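Local atomic coordinates of genome polyprotein (Chicken sicinivirus JSY, PDB entry 6QWT), a protein that probably synthesises viral RNA from an RNA template, as the RNA-dependent RNA polymerase (3Dpol) portion of a picornaviral polyprotein. Residues Gly61-Ser69 with Asp351-Tyr359; Phe237-Phe246 with Leu303-Ser311. All blocks are in the same frame, centred on the assembly; numbering follows the deposited sequence.

How the contacts relate
Both contacts belong to the palm region of the polymerase and its surroundings, with centres about 11 Å apart. Contact 2 is almost wholly buried and packs helix 237-240, the turn after it and the start of helix 243-256 on helix 298-316, mainly through aliphatic and aromatic side chains. Contact 1, its centre about 23 Å from the centre of the chain, is only partly buried and lays an irregular loop on the end of helix 346-356; Trp67 makes the largest single contribution. Helix 298-316 is shared, since it also touches Phe352, Tyr353 and Tyr359 of contact 1. Asp62 OD1 lies 2.9 Å from Ser243 N and Tyr359 OH 3.0 Å from Ser311 OG, both probable hydrogen bonds.

Contact 1: Gly61-Ser69 with Asp351-Tyr359; sequences GDIDEPWPS and DFYHSQTNY
Gly61 O and Asn358 ND2 come within 3.2 Å, but at an angle too poor for a hydrogen bond. The backbone angles of Gly61 call for glycine, since a CB would jam against the preceding carbonyl, and its backbone is hydrogen-bonded to Ser1. Asp62 turns from the helix end: OD2 forms a salt bridge with Lys290 and OD1 accepts a hydrogen bond from Ser243 N. Ile63 leans in: CD1 rests 3.7 Å from Thr357 CA, while CG1 passes alongside the amide of Asn358. The helix met here, 346-356, is followed by a loop leading into strand 360-362 at the margin of the palm sheet, consistent with polymerase motif D. Trp67 lies on this helix end. Thr357 CG2 sits over one face of the indole, 4.0 Å from the six-membered ring centroid and 15° off its normal, and Gln356 O approaches obliquely. That methyl is held in place because Thr357 OG1 (chi1 74°) is tied up, giving its proton to Tyr353 O at 2.8 Å and accepting from Tyr359 N at 3.0 Å in an ST turn. Phe352 brings its edge toward the pyrrole ring in an offset edge-to-face pair, planes at 66°, with its CZ 3.7 Å from Trp67 CD1. Indole NE1 is hydrogen-bonded to Ser314 OG. Gln356 OE1 flanks Trp67 CB and, more distantly, Pro68 CD. Ser69 OG, hydrogen-bonded to Ser314 O, lies 3.8 Å from Phe352 CZ.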
ATOM      1  N   GLY A  61      -9.908  -4.536 -19.535  1.00 31.92           N
ATOM      2  CA  GLY A  61     -11.286  -4.092 -19.507  1.00 33.87           C
ATOM      3  C   GLY A  61     -11.647  -3.363 -18.231  1.00 35.10           C
ATOM      4  O   GLY A  61     -11.042  -3.592 -17.180  1.00 30.12           O
ATOM      5  N   ASP A  62     -12.634  -2.475 -18.315  1.00 34.08           N
ATOM      6  CA  ASP A  62     -13.132  -1.729 -17.169  1.00 34.66           C
ATOM      7  C   ASP A  62     -14.632  -1.954 -17.039  1.00 33.92           C
ATOM      8  O   ASP A  62     -15.328  -2.180 -18.032  1.00 40.22           O
ATOM      9  CB  ASP A  62     -12.831  -0.229 -17.310  1.00 32.10           C
ATOM     10  CG  ASP A  62     -13.302   0.575 -16.113  1.00 31.32           C
ATOM     11  OD1 ASP A  62     -13.038   0.147 -14.971  1.00 27.23           O
ATOM     12  OD2 ASP A  62     -13.928   1.638 -16.315  1.00 28.92           O
ATOM     13  N   ILE A  63     -15.131  -1.897 -15.809  1.00 32.32           N
ATOM     14  CA  ILE A  63     -16.554  -2.067 -15.539  1.00 34.94           C
ATOM     15  C   ILE A  63     -17.130  -0.711 -15.155  1.00 34.01           C
ATOM     16  O   ILE A  63     -16.658  -0.068 -14.209  1.00 34.72           O
ATOM     17  CB  ILE A  63     -16.802  -3.119 -14.450  1.00 30.13           C
ATOM     18  CG1 ILE A  63     -16.242  -4.472 -14.897  1.00 32.71           C
ATOM     19  CG2 ILE A  63     -18.291  -3.230 -14.152  1.00 29.28           C
ATOM     20  CD1 ILE A  63     -16.190  -5.515 -13.802  1.00 33.35           C
ATOM     21  N   ASP A  64     -18.145  -0.273 -15.902  1.00 32.61           N
ATOM     22  CA  ASP A  64     -18.782   1.021 -15.696  1.00 35.19           C
ATOM     23  C   ASP A  64     -20.100   0.932 -14.948  1.00 36.02           C
ATOM     24  O   ASP A  64     -20.512   1.915 -14.326  1.00 37.63           O
ATOM     25  CB  ASP A  64     -19.031   1.705 -17.044  1.00 36.41           C
ATOM     26  CG  ASP A  64     -17.835   2.485 -17.526  1.00 43.86           C
ATOM     27  OD1 ASP A  64     -17.271   3.259 -16.722  1.00 53.13           O
ATOM     28  OD2 ASP A  64     -17.453   2.319 -18.702  1.00 43.51           O
ATOM     29  N   GLU A  65     -20.780  -0.207 -15.007  1.00 33.13           N
ATOM     30  CA  GLU A  65     -22.080  -0.312 -14.373  1.00 33.25           C
ATOM     31  C   GLU A  65     -22.005  -1.175 -13.121  1.00 29.14           C
ATOM     32  O   GLU A  65     -21.280  -2.177 -13.101  1.00 26.42           O
ATOM     33  CB  GLU A  65     -23.113  -0.901 -15.339  1.00 32.46           C
ATOM     34  CG  GLU A  65     -23.155  -0.193 -16.686  1.00 43.39           C
ATOM     35  CD  GLU A  65     -23.533   1.273 -16.563  1.00 49.16           C
ATOM     36  OE1 GLU A  65     -24.293   1.618 -15.630  1.00 56.05           O
ATOM     37  OE2 GLU A  65     -23.064   2.079 -17.397  1.00 53.25           O
ATOM     38  N   PRO A  66     -22.734  -0.818 -12.068  1.00 24.68           N
ATOM     39  CA  PRO A  66     -22.659  -1.599 -10.830  1.00 29.09           C
ATOM     40  C   PRO A  66     -23.340  -2.950 -10.978  1.00 26.80           C
ATOM     41  O   PRO A  66     -24.390  -3.071 -11.611  1.00 27.01           O
ATOM     42  CB  PRO A  66     -23.388  -0.715  -9.812  1.00 26.12           C
ATOM     43  CG  PRO A  66     -24.345   0.078 -10.633  1.00 27.43           C
ATOM     44  CD  PRO A  66     -23.650   0.330 -11.947  1.00 26.80           C
ATOM     45  N   TRP A  67     -22.724  -3.971 -10.389  1.00 22.32           N
ATOM     46  CA  TRP A  67     -23.384  -5.259 -10.294  1.00 26.43           C
ATOM     47  C   TRP A  67     -24.436  -5.207  -9.185  1.00 23.59           C
ATOM     48  O   TRP A  67     -24.381  -4.339  -8.312  1.00 20.21           O
ATOM     49  CB  TRP A  67     -22.361  -6.371 -10.053  1.00 25.03           C
ATOM     50  CG  TRP A  67     -21.275  -6.077  -9.065  1.00 24.18           C
ATOM     51  CD1 TRP A  67     -21.230  -6.467  -7.753  1.00 24.36           C
ATOM     52  CD2 TRP A  67     -20.051  -5.374  -9.313  1.00 23.56           C
ATOM     53  NE1 TRP A  67     -20.063  -6.034  -7.168  1.00 21.34           N
ATOM     54  CE2 TRP A  67     -19.322  -5.361  -8.104  1.00 25.24           C
ATOM     55  CE3 TRP A  67     -19.504  -4.744 -10.436  1.00 23.05           C
ATOM     56  CZ2 TRP A  67     -18.077  -4.743  -7.991  1.00 23.76           C
ATOM     57  CZ3 TRP A  67     -18.269  -4.131 -10.319  1.00 21.58           C
ATOM     58  CH2 TRP A  67     -17.570  -4.136  -9.108  1.00 22.06           C
ATOM     59  N   PRO A  68     -25.426  -6.112  -9.218  1.00 27.02           N
ATOM     60  CA  PRO A  68     -26.604  -5.953  -8.343  1.00 25.14           C
ATOM     61  C   PRO A  68     -26.303  -5.743  -6.867  1.00 24.26           C
ATOM     62  O   PRO A  68     -27.063  -5.040  -6.192  1.00 22.05           O
ATOM     63  CB  PRO A  68     -27.371  -7.262  -8.572  1.00 24.32           C
ATOM     64  CG  PRO A  68     -27.060  -7.611  -9.973  1.00 25.07           C
ATOM     65  CD  PRO A  68     -25.622  -7.207 -10.187  1.00 27.75           C
ATOM     66  N   SER A  69     -25.228  -6.326  -6.341  1.00 23.88           N
ATOM     67  CA  SER A  69     -24.908  -6.212  -4.925  1.00 22.48           C
ATOM     68  C   SER A  69     -23.935  -5.081  -4.617  1.00 23.63           C
ATOM     69  O   SER A  69     -23.577  -4.895  -3.450  1.00 21.58           O
ATOM     70  CB  SER A  69     -24.339  -7.536  -4.404  1.00 20.12           C
ATOM     71  OG  SER A  69     -23.075  -7.818  -4.984  1.00 20.86           O
ATOM     72  N   ASP A 351     -15.245 -17.206  -6.640  1.00 30.80           N
ATOM     73  CA  ASP A 351     -16.159 -17.557  -7.724  1.00 29.30           C
ATOM     74  C   ASP A 351     -17.073 -16.390  -8.080  1.00 28.31           C
ATOM     75  O   ASP A 351     -17.371 -16.167  -9.259  1.00 30.49           O
ATOM     76  CB  ASP A 351     -16.976 -18.793  -7.346  1.00 31.96           C
ATOM     77  CG  ASP A 351     -16.121 -20.045  -7.207  1.00 34.75           C
ATOM     78  OD1 ASP A 351     -16.408 -20.868  -6.313  1.00 38.12           O
ATOM     79  OD2 ASP A 351     -15.159 -20.203  -7.991  1.00 38.26           O
ATOM     80  N   PHE A 352     -17.533 -15.634  -7.079  1.00 24.27           N
ATOM     81  CA  PHE A 352     -18.336 -14.451  -7.372  1.00 29.10           C
ATOM     82  C   PHE A 352     -17.530 -13.418  -8.149  1.00 25.03           C
ATOM     83  O   PHE A 352     -18.040 -12.804  -9.094  1.00 27.43           O
ATOM     84  CB  PHE A 352     -18.878 -13.826  -6.085  1.00 27.52           C
ATOM     85  CG  PHE A 352     -19.428 -12.439  -6.285  1.00 27.22           C
ATOM     86  CD1 PHE A 352     -20.732 -12.258  -6.718  1.00 25.81           C
ATOM     87  CD2 PHE A 352     -18.635 -11.322  -6.072  1.00 22.29           C
ATOM     88  CE1 PHE A 352     -21.240 -10.988  -6.920  1.00 29.45           C
ATOM     89  CE2 PHE A 352     -19.135 -10.049  -6.272  1.00 27.18           C
ATOM     90  CZ  PHE A 352     -20.439  -9.880  -6.698  1.00 25.31           C
ATOM     91  N   TYR A 353     -16.275 -13.198  -7.748  1.00 25.14           N
ATOM     92  CA  TYR A 353     -15.425 -12.236  -8.441  1.00 28.05           C
ATOM     93  C   TYR A 353     -15.236 -12.620  -9.905  1.00 28.66           C
ATOM     94  O   TYR A 353     -15.232 -11.752 -10.785  1.00 28.41           O
ATOM     95  CB  TYR A 353     -14.068 -12.133  -7.741  1.00 26.07           C
ATOM     96  CG  TYR A 353     -14.022 -11.152  -6.589  1.00 24.76           C
ATOM     97  CD1 TYR A 353     -12.934 -11.124  -5.724  1.00 25.73           C
ATOM     98  CD2 TYR A 353     -15.059 -10.255  -6.365  1.00 22.78           C
ATOM     99  CE1 TYR A 353     -12.878 -10.228  -4.668  1.00 24.32           C
ATOM    100  CE2 TYR A 353     -15.014  -9.356  -5.310  1.00 21.62           C
ATOM    101  CZ  TYR A 353     -13.919  -9.347  -4.464  1.00 26.25           C
ATOM    102  OH  TYR A 353     -13.858  -8.458  -3.413  1.00 23.30           O
ATOM    103  N   HIS A 354     -15.078 -13.918 -10.182  1.00 31.14           N
ATOM    104  CA  HIS A 354     -14.857 -14.361 -11.556  1.00 31.23           C
ATOM    105  C   HIS A 354     -16.065 -14.086 -12.439  1.00 32.31           C
ATOM    106  O   HIS A 354     -15.909 -13.807 -13.633  1.00 30.74           O
ATOM    107  CB  HIS A 354     -14.525 -15.853 -11.583  1.00 29.52           C
ATOM    108  CG  HIS A 354     -13.227 -16.200 -10.923  1.00 38.43           C
ATOM    109  ND1 HIS A 354     -13.026 -17.391 -10.260  1.00 39.99           N
ATOM    110  CD2 HIS A 354     -12.064 -15.513 -10.827  1.00 45.21           C
ATOM    111  CE1 HIS A 354     -11.795 -17.424  -9.780  1.00 41.65           C
ATOM    112  NE2 HIS A 354     -11.191 -16.296 -10.110  1.00 42.30           N
ATOM    113  N   SER A 355     -17.272 -14.151 -11.878  1.00 27.30           N
ATOM    114  CA  SER A 355     -18.480 -14.043 -12.682  1.00 33.24           C
ATOM    115  C   SER A 355     -19.007 -12.618 -12.807  1.00 33.12           C
ATOM    116  O   SER A 355     -19.787 -12.345 -13.726  1.00 37.71           O
ATOM    117  CB  SER A 355     -19.577 -14.941 -12.102  1.00 32.36           C
ATOM    118  OG  SER A 355     -20.121 -14.379 -10.922  1.00 41.28           O
ATOM    119  N   GLN A 356     -18.610 -11.707 -11.915  1.00 32.73           N
ATOM    120  CA  GLN A 356     -19.153 -10.355 -11.901  1.00 31.77           C
ATOM    121  C   GLN A 356     -18.108  -9.254 -11.986  1.00 29.10           C
ATOM    122  O   GLN A 356     -18.474  -8.110 -12.276  1.00 29.58           O
ATOM    123  CB  GLN A 356     -19.989 -10.122 -10.631  1.00 31.05           C
ATOM    124  CG  GLN A 356     -21.217 -11.011 -10.510  1.00 35.55           C
ATOM    125  CD  GLN A 356     -22.251 -10.721 -11.578  1.00 46.68           C
ATOM    126  OE1 GLN A 356     -22.587  -9.564 -11.839  1.00 46.71           O
ATOM    127  NE2 GLN A 356     -22.760 -11.773 -12.209  1.00 51.89           N
ATOM    128  N   THR A 357     -16.836  -9.551 -11.724  1.00 28.99           N
ATOM    129  CA  THR A 357     -15.803  -8.522 -11.731  1.00 28.14           C
ATOM    130  C   THR A 357     -14.599  -8.969 -12.548  1.00 27.76           C
ATOM    131  O   THR A 357     -14.627 -10.023 -13.193  1.00 30.02           O
ATOM    132  CB  THR A 357     -15.355  -8.180 -10.304  1.00 24.97           C
ATOM    133  OG1 THR A 357     -14.533  -9.238  -9.799  1.00 26.19           O
ATOM    134  CG2 THR A 357     -16.553  -7.988  -9.376  1.00 25.66           C
ATOM    135  N   ASN A 358     -13.539  -8.165 -12.522  1.00 27.25           N
ATOM    136  CA  ASN A 358     -12.251  -8.525 -13.094  1.00 28.45           C
ATOM    137  C   ASN A 358     -11.240  -8.941 -12.032  1.00 30.28           C
ATOM    138  O   ASN A 358     -10.079  -9.202 -12.365  1.00 32.31           O
ATOM    139  CB  ASN A 358     -11.693  -7.358 -13.916  1.00 30.24           C
ATOM    140  CG  ASN A 358     -12.519  -7.066 -15.156  1.00 33.12           C
ATOM    141  OD1 ASN A 358     -13.037  -7.978 -15.801  1.00 34.09           O
ATOM    142  ND2 ASN A 358     -12.648  -5.787 -15.495  1.00 32.91           N
ATOM    143  N   TYR A 359     -11.653  -9.007 -10.768  1.00 27.58           N
ATOM    144  CA  TYR A 359     -10.750  -9.396  -9.694  1.00 28.93           C
ATOM    145  C   TYR A 359     -10.374 -10.868  -9.811  1.00 30.42           C
ATOM    146  O   TYR A 359     -11.234 -11.726 -10.034  1.00 30.08           O
ATOM    147  CB  TYR A 359     -11.399  -9.147  -8.335  1.00 26.97           C
ATOM    148  CG  TYR A 359     -11.673  -7.702  -7.986  1.00 26.13           C
ATOM    149  CD1 TYR A 359     -10.707  -6.720  -8.166  1.00 23.48           C
ATOM    150  CD2 TYR A 359     -12.897  -7.328  -7.446  1.00 25.67           C
ATOM    151  CE1 TYR A 359     -10.963  -5.398  -7.826  1.00 24.18           C
ATOM    152  CE2 TYR A 359     -13.160  -6.017  -7.107  1.00 24.73           C
ATOM    153  CZ  TYR A 359     -12.193  -5.057  -7.296  1.00 23.09           C
ATOM    154  OH  TYR A 359     -12.471  -3.754  -6.949  1.00 22.25           O
TER

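Contact 2: Phe237-Phe246 with Leu303-Ser311; sequences FDSTIPSVVF and LNSMVNNIS
Val307 fills the angle between Phe237, Ile241, Val245 and Phe246, where the segment following the palm strand 230-235 packs on helix 298-316. The segment begins at the end of polymerase motif A, and the helix is that of motif B, as in other picornaviral polymerases. Among the apolar contacts, Val307 CG1, anti to its own backbone N (chi1 165°), meets Ile241 CG2 tip to tip at 3.8 Å. Val245 CG1 comes across it at a slant, 3.9 Å from Val307 CG1. The other methyl, Val307 CG2, stands over one face of the Phe246 ring, 3.9 Å from the centroid and 20° off the normal. Leu303 CB touches the edge of that ring.

Two asparagines supply the polar contacts. Asn304 OD1 lies in the plane of the Phe246 ring, 3.9 Å from CZ, and has a weak hydrogen bond from Asn293. Its ND2 is 3.7 Å from Phe237 CE2, amide and ring planes nearly perpendicular, while Asp238 OD1, 3.6 Å from ND2, is merely near, too far for a hydrogen bond. Asn308 hydrogen-bonds through ND2 to Gly333 O, its amide carbon resting near Phe237 CZ. Ser311 OG donates to Val307 O at 2.8 Å, from above the carbonyl plane.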
ATOM      1  N   PHE A 237      -4.402  -6.058  -8.496  1.00 35.55           N
ATOM      2  CA  PHE A 237      -5.465  -5.266  -7.883  1.00 29.24           C
ATOM      3  C   PHE A 237      -5.503  -3.851  -8.447  1.00 31.33           C
ATOM      4  O   PHE A 237      -6.583  -3.304  -8.702  1.00 27.46           O
ATOM      5  CB  PHE A 237      -5.265  -5.234  -6.367  1.00 32.20           C
ATOM      6  CG  PHE A 237      -6.427  -4.660  -5.601  1.00 27.91           C
ATOM      7  CD1 PHE A 237      -7.709  -5.160  -5.777  1.00 25.83           C
ATOM      8  CD2 PHE A 237      -6.230  -3.632  -4.693  1.00 30.22           C
ATOM      9  CE1 PHE A 237      -8.778  -4.636  -5.067  1.00 26.14           C
ATOM     10  CE2 PHE A 237      -7.293  -3.105  -3.979  1.00 29.71           C
ATOM     11  CZ  PHE A 237      -8.569  -3.607  -4.165  1.00 28.15           C
ATOM     12  N   ASP A 238      -4.333  -3.244  -8.659  1.00 31.98           N
ATOM     13  CA  ASP A 238      -4.259  -1.863  -9.122  1.00 37.45           C
ATOM     14  C   ASP A 238      -4.734  -1.687 -10.558  1.00 38.89           C
ATOM     15  O   ASP A 238      -4.948  -0.548 -10.984  1.00 38.80           O
ATOM     16  CB  ASP A 238      -2.828  -1.343  -8.978  1.00 41.52           C
ATOM     17  CG  ASP A 238      -2.309  -1.464  -7.558  1.00 46.01           C
ATOM     18  OD1 ASP A 238      -2.980  -0.954  -6.635  1.00 44.42           O
ATOM     19  OD2 ASP A 238      -1.236  -2.074  -7.364  1.00 51.38           O
ATOM     20  N   SER A 239      -4.901  -2.775 -11.309  1.00 35.14           N
ATOM     21  CA  SER A 239      -5.440  -2.703 -12.660  1.00 35.69           C
ATOM     22  C   SER A 239      -6.891  -3.156 -12.751  1.00 34.78           C
ATOM     23  O   SER A 239      -7.625  -2.673 -13.620  1.00 32.33           O
ATOM     24  CB  SER A 239      -4.592  -3.550 -13.618  1.00 33.35           C
ATOM     25  OG  SER A 239      -3.311  -2.977 -13.807  1.00 37.20           O
ATOM     26  N   THR A 240      -7.327  -4.051 -11.868  1.00 29.04           N
ATOM     27  CA  THR A 240      -8.632  -4.683 -11.990  1.00 28.15           C
ATOM     28  C   THR A 240      -9.746  -3.938 -11.263  1.00 29.41           C
ATOM     29  O   THR A 240     -10.916  -4.305 -11.423  1.00 28.58           O
ATOM     30  CB  THR A 240      -8.566  -6.122 -11.470  1.00 27.82           C
ATOM     31  OG1 THR A 240      -7.987  -6.127 -10.159  1.00 27.62           O
ATOM     32  CG2 THR A 240      -7.716  -6.979 -12.395  1.00 31.63           C
ATOM     33  N   ILE A 241      -9.425  -2.920 -10.470  1.00 25.37           N
ATOM     34  CA  ILE A 241     -10.455  -2.169  -9.756  1.00 29.85           C
ATOM     35  C   ILE A 241     -11.321  -1.436 -10.772  1.00 28.22           C
ATOM     36  O   ILE A 241     -10.801  -0.653 -11.582  1.00 25.21           O
ATOM     37  CB  ILE A 241      -9.845  -1.187  -8.747  1.00 26.65           C
ATOM     38  CG1 ILE A 241      -9.315  -1.933  -7.523  1.00 23.52           C
ATOM     39  CG2 ILE A 241     -10.883  -0.160  -8.324  1.00 26.37           C
ATOM     40  CD1 ILE A 241      -8.366  -1.103  -6.690  1.00 23.17           C
ATOM     41  N   PRO A 242     -12.629  -1.660 -10.777  1.00 27.48           N
ATOM     42  CA  PRO A 242     -13.488  -0.997 -11.759  1.00 29.31           C
ATOM     43  C   PRO A 242     -13.792   0.445 -11.383  1.00 27.55           C
ATOM     44  O   PRO A 242     -13.847   0.812 -10.207  1.00 22.67           O
ATOM     45  CB  PRO A 242     -14.759  -1.855 -11.749  1.00 26.81           C
ATOM     46  CG  PRO A 242     -14.784  -2.464 -10.402  1.00 25.86           C
ATOM     47  CD  PRO A 242     -13.356  -2.670  -9.990  1.00 24.31           C
ATOM     48  N   SER A 243     -13.992   1.261 -12.422  1.00 22.74           N
ATOM     49  CA  SER A 243     -14.297   2.674 -12.228  1.00 27.60           C
ATOM     50  C   SER A 243     -15.517   2.868 -11.338  1.00 23.11           C
ATOM     51  O   SER A 243     -15.561   3.800 -10.527  1.00 25.41           O
ATOM     52  CB  SER A 243     -14.532   3.347 -13.582  1.00 22.61           C
ATOM     53  OG  SER A 243     -13.309   3.704 -14.193  1.00 34.76           O
ATOM     54  N   VAL A 244     -16.517   1.996 -11.481  1.00 21.12           N
ATOM     55  CA  VAL A 244     -17.804   2.216 -10.830  1.00 23.47           C
ATOM     56  C   VAL A 244     -17.667   2.226  -9.312  1.00 22.89           C
ATOM     57  O   VAL A 244     -18.397   2.949  -8.623  1.00 22.40           O
ATOM     58  CB  VAL A 244     -18.818   1.159 -11.323  1.00 24.01           C
ATOM     59  CG1 VAL A 244     -18.388  -0.243 -10.905  1.00 23.08           C
ATOM     60  CG2 VAL A 244     -20.225   1.486 -10.836  1.00 21.51           C
ATOM     61  N   VAL A 245     -16.721   1.459  -8.763  1.00 19.95           N
ATOM     62  CA  VAL A 245     -16.542   1.436  -7.312  1.00 20.37           C
ATOM     63  C   VAL A 245     -16.010   2.777  -6.818  1.00 23.98           C
ATOM     64  O   VAL A 245     -16.519   3.346  -5.842  1.00 19.34           O
ATOM     65  CB  VAL A 245     -15.622   0.272  -6.899  1.00 21.11           C
ATOM     66  CG1 VAL A 245     -15.441   0.254  -5.389  1.00 20.67           C
ATOM     67  CG2 VAL A 245     -16.189  -1.054  -7.379  1.00 18.97           C
ATOM     68  N   PHE A 246     -14.979   3.306  -7.486  1.00 22.41           N
ATOM     69  CA  PHE A 246     -14.448   4.618  -7.123  1.00 22.93           C
ATOM     70  C   PHE A 246     -15.504   5.704  -7.276  1.00 22.45           C
ATOM     71  O   PHE A 246     -15.615   6.599  -6.430  1.00 20.60           O
ATOM     72  CB  PHE A 246     -13.230   4.952  -7.986  1.00 24.44           C
ATOM     73  CG  PHE A 246     -11.935   4.445  -7.432  1.00 23.59           C
ATOM     74  CD1 PHE A 246     -11.484   4.869  -6.195  1.00 23.40           C
ATOM     75  CD2 PHE A 246     -11.163   3.548  -8.152  1.00 28.56           C
ATOM     76  CE1 PHE A 246     -10.288   4.405  -5.680  1.00 27.21           C
ATOM     77  CE2 PHE A 246      -9.963   3.082  -7.644  1.00 29.95           C
ATOM     78  CZ  PHE A 246      -9.527   3.509  -6.407  1.00 26.42           C
ATOM     79  N   LEU A 303      -8.130   5.014   0.055  1.00 26.22           N
ATOM     80  CA  LEU A 303      -9.240   4.768  -0.859  1.00 27.95           C
ATOM     81  C   LEU A 303      -9.237   3.335  -1.380  1.00 22.81           C
ATOM     82  O   LEU A 303     -10.307   2.770  -1.633  1.00 23.44           O
ATOM     83  CB  LEU A 303      -9.193   5.763  -2.020  1.00 28.98           C
ATOM     84  CG  LEU A 303      -9.150   7.236  -1.596  1.00 31.02           C
ATOM     85  CD1 LEU A 303      -9.092   8.159  -2.802  1.00 34.26           C
ATOM     86  CD2 LEU A 303     -10.342   7.581  -0.715  1.00 28.12           C
ATOM     87  N   ASN A 304      -8.055   2.733  -1.543  1.00 25.77           N
ATOM     88  CA  ASN A 304      -7.990   1.327  -1.933  1.00 27.85           C
ATOM     89  C   ASN A 304      -8.596   0.430  -0.862  1.00 25.77           C
ATOM     90  O   ASN A 304      -9.280  -0.550  -1.181  1.00 21.29           O
ATOM     91  CB  ASN A 304      -6.546   0.915  -2.208  1.00 31.98           C
ATOM     92  CG  ASN A 304      -6.180   1.022  -3.675  1.00 41.18           C
ATOM     93  OD1 ASN A 304      -6.617   1.940  -4.373  1.00 40.37           O
ATOM     94  ND2 ASN A 304      -5.372   0.082  -4.150  1.00 42.96           N
ATOM     95  N   SER A 305      -8.333   0.740   0.412  1.00 24.74           N
ATOM     96  CA  SER A 305      -8.947  -0.003   1.512  1.00 25.27           C
ATOM     97  C   SER A 305     -10.462   0.031   1.409  1.00 18.97           C
ATOM     98  O   SER A 305     -11.131  -1.002   1.527  1.00 21.60           O
ATOM     99  CB  SER A 305      -8.505   0.572   2.857  1.00 24.99           C
ATOM    100  OG  SER A 305      -7.142   0.303   3.114  1.00 28.02           O
ATOM    101  N   MET A 306     -11.022   1.224   1.201  1.00 18.92           N
ATOM    102  CA  MET A 306     -12.465   1.341   1.052  1.00 21.62           C
ATOM    103  C   MET A 306     -12.953   0.545  -0.150  1.00 19.59           C
ATOM    104  O   MET A 306     -13.944  -0.184  -0.052  1.00 21.63           O
ATOM    105  CB  MET A 306     -12.858   2.815   0.950  1.00 21.17           C
ATOM    106  CG  MET A 306     -12.360   3.630   2.135  1.00 25.11           C
ATOM    107  SD  MET A 306     -12.781   5.385   2.092  1.00 35.79           S
ATOM    108  CE  MET A 306     -14.537   5.308   1.919  1.00 23.88           C
ATOM    109  N   VAL A 307     -12.246   0.639  -1.282  1.00 20.38           N
ATOM    110  CA  VAL A 307     -12.595  -0.157  -2.459  1.00 20.56           C
ATOM    111  C   VAL A 307     -12.606  -1.641  -2.113  1.00 18.13           C
ATOM    112  O   VAL A 307     -13.535  -2.378  -2.466  1.00 19.06           O
ATOM    113  CB  VAL A 307     -11.621   0.136  -3.615  1.00 21.44           C
ATOM    114  CG1 VAL A 307     -11.747  -0.932  -4.702  1.00 18.93           C
ATOM    115  CG2 VAL A 307     -11.865   1.518  -4.185  1.00 20.71           C
ATOM    116  N   ASN A 308     -11.565  -2.100  -1.422  1.00 23.58           N
ATOM    117  CA  ASN A 308     -11.481  -3.509  -1.058  1.00 22.40           C
ATOM    118  C   ASN A 308     -12.632  -3.916  -0.144  1.00 22.33           C
ATOM    119  O   ASN A 308     -13.244  -4.971  -0.339  1.00 22.36           O
ATOM    120  CB  ASN A 308     -10.134  -3.775  -0.394  1.00 24.97           C
ATOM    121  CG  ASN A 308      -9.648  -5.182  -0.608  1.00 28.22           C
ATOM    122  OD1 ASN A 308     -10.432  -6.083  -0.901  1.00 26.72           O
ATOM    123  ND2 ASN A 308      -8.338  -5.374  -0.507  1.00 28.68           N
ATOM    124  N   ASN A 309     -12.937  -3.092   0.864  1.00 21.93           N
ATOM    125  CA  ASN A 309     -14.054  -3.391   1.757  1.00 22.04           C
ATOM    126  C   ASN A 309     -15.357  -3.505   0.977  1.00 23.44           C
ATOM    127  O   ASN A 309     -16.116  -4.466   1.151  1.00 17.30           O
ATOM    128  CB  ASN A 309     -14.171  -2.312   2.837  1.00 16.27           C
ATOM    129  CG  ASN A 309     -13.355  -2.629   4.083  1.00 24.52           C
ATOM    130  OD1 ASN A 309     -13.904  -2.988   5.129  1.00 19.22           O
ATOM    131  ND2 ASN A 309     -12.038  -2.482   3.979  1.00 24.10           N
ATOM    132  N   ILE A 310     -15.625  -2.530   0.098  1.00 18.59           N
ATOM    133  CA  ILE A 310     -16.864  -2.525  -0.679  1.00 21.47           C
ATOM    134  C   ILE A 310     -16.949  -3.769  -1.556  1.00 22.86           C
ATOM    135  O   ILE A 310     -17.992  -4.432  -1.630  1.00 22.08           O
ATOM    136  CB  ILE A 310     -16.960  -1.242  -1.527  1.00 21.47           C
ATOM    137  CG1 ILE A 310     -16.832   0.005  -0.649  1.00 20.84           C
ATOM    138  CG2 ILE A 310     -18.248  -1.226  -2.333  1.00 17.21           C
ATOM    139  CD1 ILE A 310     -18.111   0.520  -0.112  1.00 24.49           C
ATOM    140  N   SER A 311     -15.853  -4.097  -2.241  1.00 21.41           N
ATOM    141  CA  SER A 311     -15.861  -5.230  -3.161  1.00 22.36           C
ATOM    142  C   SER A 311     -16.122  -6.538  -2.424  1.00 23.16           C
ATOM    143  O   SER A 311     -16.954  -7.347  -2.848  1.00 22.34           O
ATOM    144  CB  SER A 311     -14.539  -5.283  -3.925  1.00 18.83           C
ATOM    145  OG  SER A 311     -14.301  -4.053  -4.583  1.00 22.30           O
TER